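Local coordinates for malonate decarboxylase subunit alpha (Acinetobacter baumannii ATCC 17978, PDB 6MPR), which probably transfers the acyl carrier protein of malonate decarboxylase from its acetyl to its malonyl thioester, ready for decarboxylation, at residues 88-93 with 108-113; 280-285 with 541-546. One frame throughout, in Å; residues are numbered along the deposited sequence.

Interaction 1 (88-93 with 108-113)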
loop_
_atom_site.group_PDB
_atom_site.type_symbol
_atom_site.label_atom_id
_atom_site.label_comp_id
_atom_site.label_asym_id
_atom_site.label_seq_id
_atom_site.Cartn_x
_atom_site.Cartn_y
_atom_site.Cartn_z
ATOM N N HIS A 88 1.215 -3.798 -32.917
ATOM C CA HIS A 88 0.940 -2.368 -32.941
ATOM C C HIS A 88 -0.089 -2.073 -31.861
ATOM O O HIS A 88 -0.736 -2.982 -31.337
ATOM C CB HIS A 88 0.437 -1.901 -34.312
ATOM C CG HIS A 88 -0.707 -2.711 -34.836
ATOM N ND1 HIS A 88 -2.021 -2.433 -34.529
ATOM C CD2 HIS A 88 -0.730 -3.800 -35.640
ATOM C CE1 HIS A 88 -2.804 -3.316 -35.120
ATOM N NE2 HIS A 88 -2.047 -4.156 -35.802
ATOM N N ASP A 89 -0.205 -0.789 -31.510
ATOM C CA ASP A 89 -1.183 -0.319 -30.522
ATOM C C ASP A 89 -1.008 -1.009 -29.180
ATOM O O ASP A 89 -1.975 -1.193 -28.430
ATOM C CB ASP A 89 -2.617 -0.494 -31.023
ATOM C CG ASP A 89 -2.941 0.442 -32.165
ATOM O OD1 ASP A 89 -3.150 1.642 -31.900
ATOM O OD2 ASP A 89 -2.937 -0.012 -33.328
ATOM N N LEU A 90 0.225 -1.394 -28.867
ATOM C CA LEU A 90 0.511 -1.914 -27.539
ATOM C C LEU A 90 0.291 -0.828 -26.494
ATOM O O LEU A 90 0.636 0.336 -26.699
ATOM C CB LEU A 90 1.949 -2.443 -27.460
ATOM C CG LEU A 90 2.252 -3.685 -28.304
ATOM C CD1 LEU A 90 3.571 -4.322 -27.914
ATOM C CD2 LEU A 90 1.092 -4.697 -28.226
ATOM N N HIS A 91 -0.307 -1.209 -25.379
ATOM C CA HIS A 91 -0.526 -0.307 -24.254
ATOM C C HIS A 91 0.542 -0.684 -23.239
ATOM O O HIS A 91 0.445 -1.720 -22.575
ATOM C CB HIS A 91 -1.948 -0.458 -23.716
ATOM C CG HIS A 91 -2.265 0.399 -22.528
ATOM N ND1 HIS A 91 -3.557 0.599 -22.099
ATOM C CD2 HIS A 91 -1.474 1.088 -21.670
ATOM C CE1 HIS A 91 -3.554 1.388 -21.038
ATOM N NE2 HIS A 91 -2.299 1.692 -20.749
ATOM N N MET A 92 1.592 0.131 -23.161
ATOM C CA MET A 92 2.703 -0.198 -22.277
ATOM C C MET A 92 2.399 0.270 -20.869
ATOM O O MET A 92 1.873 1.372 -20.658
ATOM C CB MET A 92 4.005 0.439 -22.765
ATOM C CG MET A 92 4.358 0.068 -24.202
ATOM S SD MET A 92 4.403 -1.718 -24.517
ATOM C CE MET A 92 5.706 -2.209 -23.371
ATOM N N ILE A 93 2.744 -0.579 -19.905
ATOM C CA ILE A 93 2.592 -0.295 -18.485
ATOM C C ILE A 93 3.973 -0.454 -17.876
ATOM O O ILE A 93 4.495 -1.574 -17.793
ATOM C CB ILE A 93 1.568 -1.217 -17.812
ATOM C CG1 ILE A 93 0.205 -1.045 -18.475
ATOM C CG2 ILE A 93 1.448 -0.887 -16.320
ATOM C CD1 ILE A 93 -0.795 -2.146 -18.164
ATOM N N LYS A 108 8.360 3.805 -33.359
ATOM C CA LYS A 108 8.259 2.783 -34.396
ATOM C C LYS A 108 6.827 2.316 -34.656
ATOM O O LYS A 108 6.621 1.484 -35.545
ATOM C CB LYS A 108 9.132 1.574 -34.026
ATOM C CG LYS A 108 10.629 1.834 -34.077
ATOM C CD LYS A 108 11.436 0.614 -33.667
ATOM C CE LYS A 108 12.886 0.761 -34.111
ATOM N NZ LYS A 108 13.718 -0.391 -33.687
ATOM N N GLY A 109 5.841 2.803 -33.908
ATOM C CA GLY A 109 4.477 2.378 -34.139
ATOM C C GLY A 109 4.122 1.049 -33.522
ATOM O O GLY A 109 3.084 0.475 -33.874
ATOM N N ILE A 110 4.957 0.539 -32.620
ATOM C CA ILE A 110 4.652 -0.707 -31.927
ATOM C C ILE A 110 3.734 -0.445 -30.740
ATOM O O ILE A 110 2.731 -1.141 -30.545
ATOM C CB ILE A 110 5.959 -1.398 -31.501
ATOM C CG1 ILE A 110 6.736 -1.839 -32.755
ATOM C CG2 ILE A 110 5.658 -2.550 -30.547
ATOM C CD1 ILE A 110 8.190 -2.202 -32.510
ATOM N N ALA A 111 4.053 0.580 -29.957
ATOM C CA ALA A 111 3.265 0.998 -28.806
ATOM C C ALA A 111 2.566 2.319 -29.108
ATOM O O ALA A 111 3.057 3.130 -29.902
ATOM C CB ALA A 111 4.150 1.147 -27.564
ATOM N N ARG A 112 1.404 2.534 -28.480
ATOM C CA ARG A 112 0.685 3.800 -28.629
ATOM C C ARG A 112 0.380 4.442 -27.278
ATOM O O ARG A 112 0.578 5.648 -27.101
ATOM C CB ARG A 112 -0.620 3.609 -29.400
ATOM C CG ARG A 112 -1.123 4.889 -30.071
ATOM C CD ARG A 112 -0.078 5.334 -31.075
ATOM N NE ARG A 112 -0.532 6.332 -32.034
ATOM C CZ ARG A 112 0.034 6.515 -33.225
ATOM N NH1 ARG A 112 1.055 5.750 -33.601
ATOM N NH2 ARG A 112 -0.425 7.451 -34.047
ATOM N N LYS A 113 -0.099 3.652 -26.319
ATOM C CA LYS A 113 -0.494 4.161 -25.013
ATOM C C LYS A 113 0.568 3.853 -23.968
ATOM O O LYS A 113 1.258 2.834 -24.033
ATOM C CB LYS A 113 -1.832 3.560 -24.565
ATOM C CG LYS A 113 -3.004 3.870 -25.451
ATOM C CD LYS A 113 -4.260 3.287 -24.821
ATOM C CE LYS A 113 -5.453 3.342 -25.746
ATOM N NZ LYS A 113 -6.630 2.733 -25.063
HETATM O O HOH W 1 0.864 1.562 -32.334
#

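Interaction 2 (280-285 with 541-546)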
loop_
_atom_site.group_PDB
_atom_site.type_symbol
_atom_site.label_atom_id
_atom_site.label_comp_id
_atom_site.label_asym_id
_atom_site.label_seq_id
_atom_site.Cartn_x
_atom_site.Cartn_y
_atom_site.Cartn_z
ATOM N N ILE A 280 26.852 12.209 8.580
ATOM C CA ILE A 280 27.175 12.940 9.796
ATOM C C ILE A 280 26.397 12.444 11.003
ATOM O O ILE A 280 26.631 12.936 12.109
ATOM C CB ILE A 280 27.011 14.472 9.647
ATOM C CG1 ILE A 280 25.545 14.887 9.554
ATOM C CG2 ILE A 280 27.842 15.019 8.493
ATOM C CD1 ILE A 280 25.340 16.379 9.652
ATOM N N LEU A 281 25.499 11.475 10.845
ATOM C CA LEU A 281 24.960 10.822 12.036
ATOM C C LEU A 281 26.057 10.320 12.966
ATOM O O LEU A 281 25.997 10.629 14.166
ATOM C CB LEU A 281 24.008 9.686 11.642
ATOM C CG LEU A 281 22.622 10.122 11.191
ATOM C CD1 LEU A 281 21.890 8.901 10.674
ATOM C CD2 LEU A 281 21.872 10.765 12.362
ATOM N N PRO A 282 27.089 9.601 12.504
ATOM C CA PRO A 282 28.076 9.064 13.453
ATOM C C PRO A 282 29.051 10.096 13.991
ATOM O O PRO A 282 29.871 9.754 14.855
ATOM C CB PRO A 282 28.821 7.997 12.623
ATOM C CG PRO A 282 27.943 7.745 11.420
ATOM C CD PRO A 282 27.305 9.059 11.149
ATOM N N THR A 283 29.010 11.334 13.504
ATOM C CA THR A 283 29.891 12.393 13.987
ATOM C C THR A 283 29.069 13.476 14.676
ATOM O O THR A 283 29.078 13.573 15.903
ATOM C CB THR A 283 30.713 12.984 12.841
ATOM O OG1 THR A 283 29.829 13.393 11.791
ATOM C CG2 THR A 283 31.699 11.961 12.294
ATOM N N TYR A 284 28.333 14.282 13.914
ATOM C CA TYR A 284 27.488 15.303 14.523
ATOM C C TYR A 284 26.385 14.678 15.370
ATOM O O TYR A 284 26.114 15.132 16.489
ATOM C CB TYR A 284 26.903 16.191 13.431
ATOM C CG TYR A 284 26.007 17.291 13.939
ATOM C CD1 TYR A 284 26.517 18.311 14.730
ATOM C CD2 TYR A 284 24.658 17.331 13.591
ATOM C CE1 TYR A 284 25.694 19.339 15.182
ATOM C CE2 TYR A 284 23.829 18.351 14.037
ATOM C CZ TYR A 284 24.352 19.347 14.833
ATOM O OH TYR A 284 23.528 20.360 15.275
ATOM N N GLY A 285 25.748 13.619 14.867
ATOM C CA GLY A 285 24.728 12.956 15.655
ATOM C C GLY A 285 25.280 12.390 16.946
ATOM O O GLY A 285 24.647 12.489 17.998
ATOM N N LEU A 541 33.180 17.068 8.975
ATOM C CA LEU A 541 32.146 16.368 9.729
ATOM C C LEU A 541 31.750 15.039 9.092
ATOM O O LEU A 541 31.195 14.177 9.783
ATOM C CB LEU A 541 30.902 17.241 9.864
ATOM C CG LEU A 541 30.787 18.078 11.131
ATOM C CD1 LEU A 541 29.441 18.770 11.158
ATOM C CD2 LEU A 541 30.976 17.195 12.367
ATOM N N LEU A 542 31.995 14.861 7.797
ATOM C CA LEU A 542 31.599 13.627 7.125
ATOM C C LEU A 542 32.386 12.433 7.662
ATOM O O LEU A 542 33.615 12.477 7.745
ATOM C CB LEU A 542 31.816 13.769 5.620
ATOM C CG LEU A 542 30.950 14.814 4.915
ATOM C CD1 LEU A 542 31.506 15.100 3.532
ATOM C CD2 LEU A 542 29.488 14.353 4.820
ATOM N N ALA A 543 31.674 11.354 8.015
ATOM C CA ALA A 543 32.351 10.136 8.457
ATOM C C ALA A 543 33.194 9.531 7.345
ATOM O O ALA A 543 34.182 8.842 7.618
ATOM C CB ALA A 543 31.334 9.106 8.958
ATOM N N ALA A 544 32.807 9.753 6.092
ATOM C CA ALA A 544 33.592 9.335 4.940
ATOM C C ALA A 544 33.645 10.491 3.955
ATOM O O ALA A 544 32.610 11.088 3.641
ATOM C CB ALA A 544 32.990 8.085 4.279
ATOM N N LYS A 545 34.847 10.805 3.471
ATOM C CA LYS A 545 35.074 11.912 2.546
ATOM C C LYS A 545 35.034 11.496 1.081
ATOM O O LYS A 545 34.975 12.369 0.205
ATOM C CB LYS A 545 36.434 12.562 2.836
ATOM C CG LYS A 545 36.424 13.631 3.919
ATOM C CD LYS A 545 36.103 13.046 5.274
ATOM C CE LYS A 545 36.404 14.038 6.388
ATOM N NZ LYS A 545 36.195 13.407 7.718
ATOM N N ASN A 546 35.087 10.204 0.789
ATOM C CA ASN A 546 35.173 9.739 -0.589
ATOM C C ASN A 546 34.776 8.270 -0.612
ATOM O O ASN A 546 34.506 7.665 0.431
ATOM C CB ASN A 546 36.578 9.965 -1.164
ATOM C CG ASN A 546 37.677 9.385 -0.281
ATOM O OD1 ASN A 546 37.547 8.286 0.267
ATOM N ND2 ASN A 546 38.768 10.128 -0.135
#

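Interaction 1 (88-93 with 108-113)
Leu90 and Ala111 pair as parallel strand neighbours. The Leu90 N-H bonds the carbonyl O of Ile110 at 3.0 Å. In return Leu90 O takes the N of Arg112 at 2.9 Å and, weakly, the N of Lys113. The register slips by one here, a beta bulge, before His91 pairs with Lys113. Met92 N reaches Lys113 O at 2.9 Å. On the Leu90 side of the sheet, Ala111 CB packs against Met92 CG at 3.5 Å, and Leu90 CD1 lies alongside Ile110 CG2. Leu105 and Phe106 of helix 100-107 cover Met92 and Ala111. On the other side Lys113 CB sits over one face of the His91 ring, 4.0 Å from its centroid, as a CH-pi contact. His91 CG lies anti to the backbone N (chi1 178°), which turns a ring face to Lys113 CB; NE2 hydrogen-bonds Asp115. At the strand entrance a water accepts from Asp89 N and donates to Gly109 O, bridging the two segments. His88 ND1 bonds Asp89 OD2 at 2.9 Å, almost in the His88 ring plane and on the anti lone pair of Asp89 OD2. Gly109 ends helix 100-107 in a Schellman motif, and the strand starts two residues later. The topology is a beta-alpha-beta crossover: backbone bonds join the strands, apolar Met92 and Ala111 face the connecting helix, and His91 and Lys113 share the other face.

Interaction 2 (280-285 with 541-546)
Ile280 lays its CG2 methyl over the backbone and base of Leu541, 3.7 Å from Leu541 O and 4.0 Å from Leu541 CB. The same methyl meets Leu542 CD2 at 4.1 Å. The CG1 branch of Ile280 sits between the backbone N and the carbonyl carbon (chi1 71°), which leaves CG2 beside the N and facing the loop. Ala250, Met251 and Ile254 of helix 244-261 also touch the Ile280 side chain. The polar centre of the contact is Thr283. Its OG1 donates to Leu541 O at 2.6 Å, in the carbonyl plane, with a C=O...donor angle of 153°. Leu541 CD1 approaches Tyr284 CB, and Pro282 CG comes to 4.4 Å from Ala543 CB. A wider pi-type turn spans 281-285, and Ile280 O accepts from both Thr283 N and Gly285 N. On the loop side, Lys545 folds back so that its NZ donates to Leu542 O at 2.7 Å. Ala543 is tied by a backbone bond to Leu279, one residue before this part of the helix, and its O takes the indole N-H of Trp553. Asn546 OD1 accepts from Asp549 N and so N-caps helix 547-553. The contact thus joins the late loop to helix 272-287 by one directed hydroxyl-carbonyl bond, so a single hydroxyl fixes Leu541 O against the helix while methyl groups on both segments pack around it.

Interaction 1 and interaction 2 lie on opposite sides of the chain's centre. Their centres are 48 Å apart, and their nearest atoms about 35 Å. Interaction 1 closes before interaction 2 opens. The first joins neighbouring strands 90-94 and 111-116 of the parallel sheet in the earlier part of the chain. The second lies at helix 272-287, which follows strand 265-268 of the later, mixed sheet, and brings in the loop before helix 547-553. They share no strand or helix. One contact is local, with 14 residues between its segments; the other spans 255. One contact holds neighbouring strands within a sheet; the other brings residues near the C-terminal end of the chain back onto a helix far earlier in the sequence.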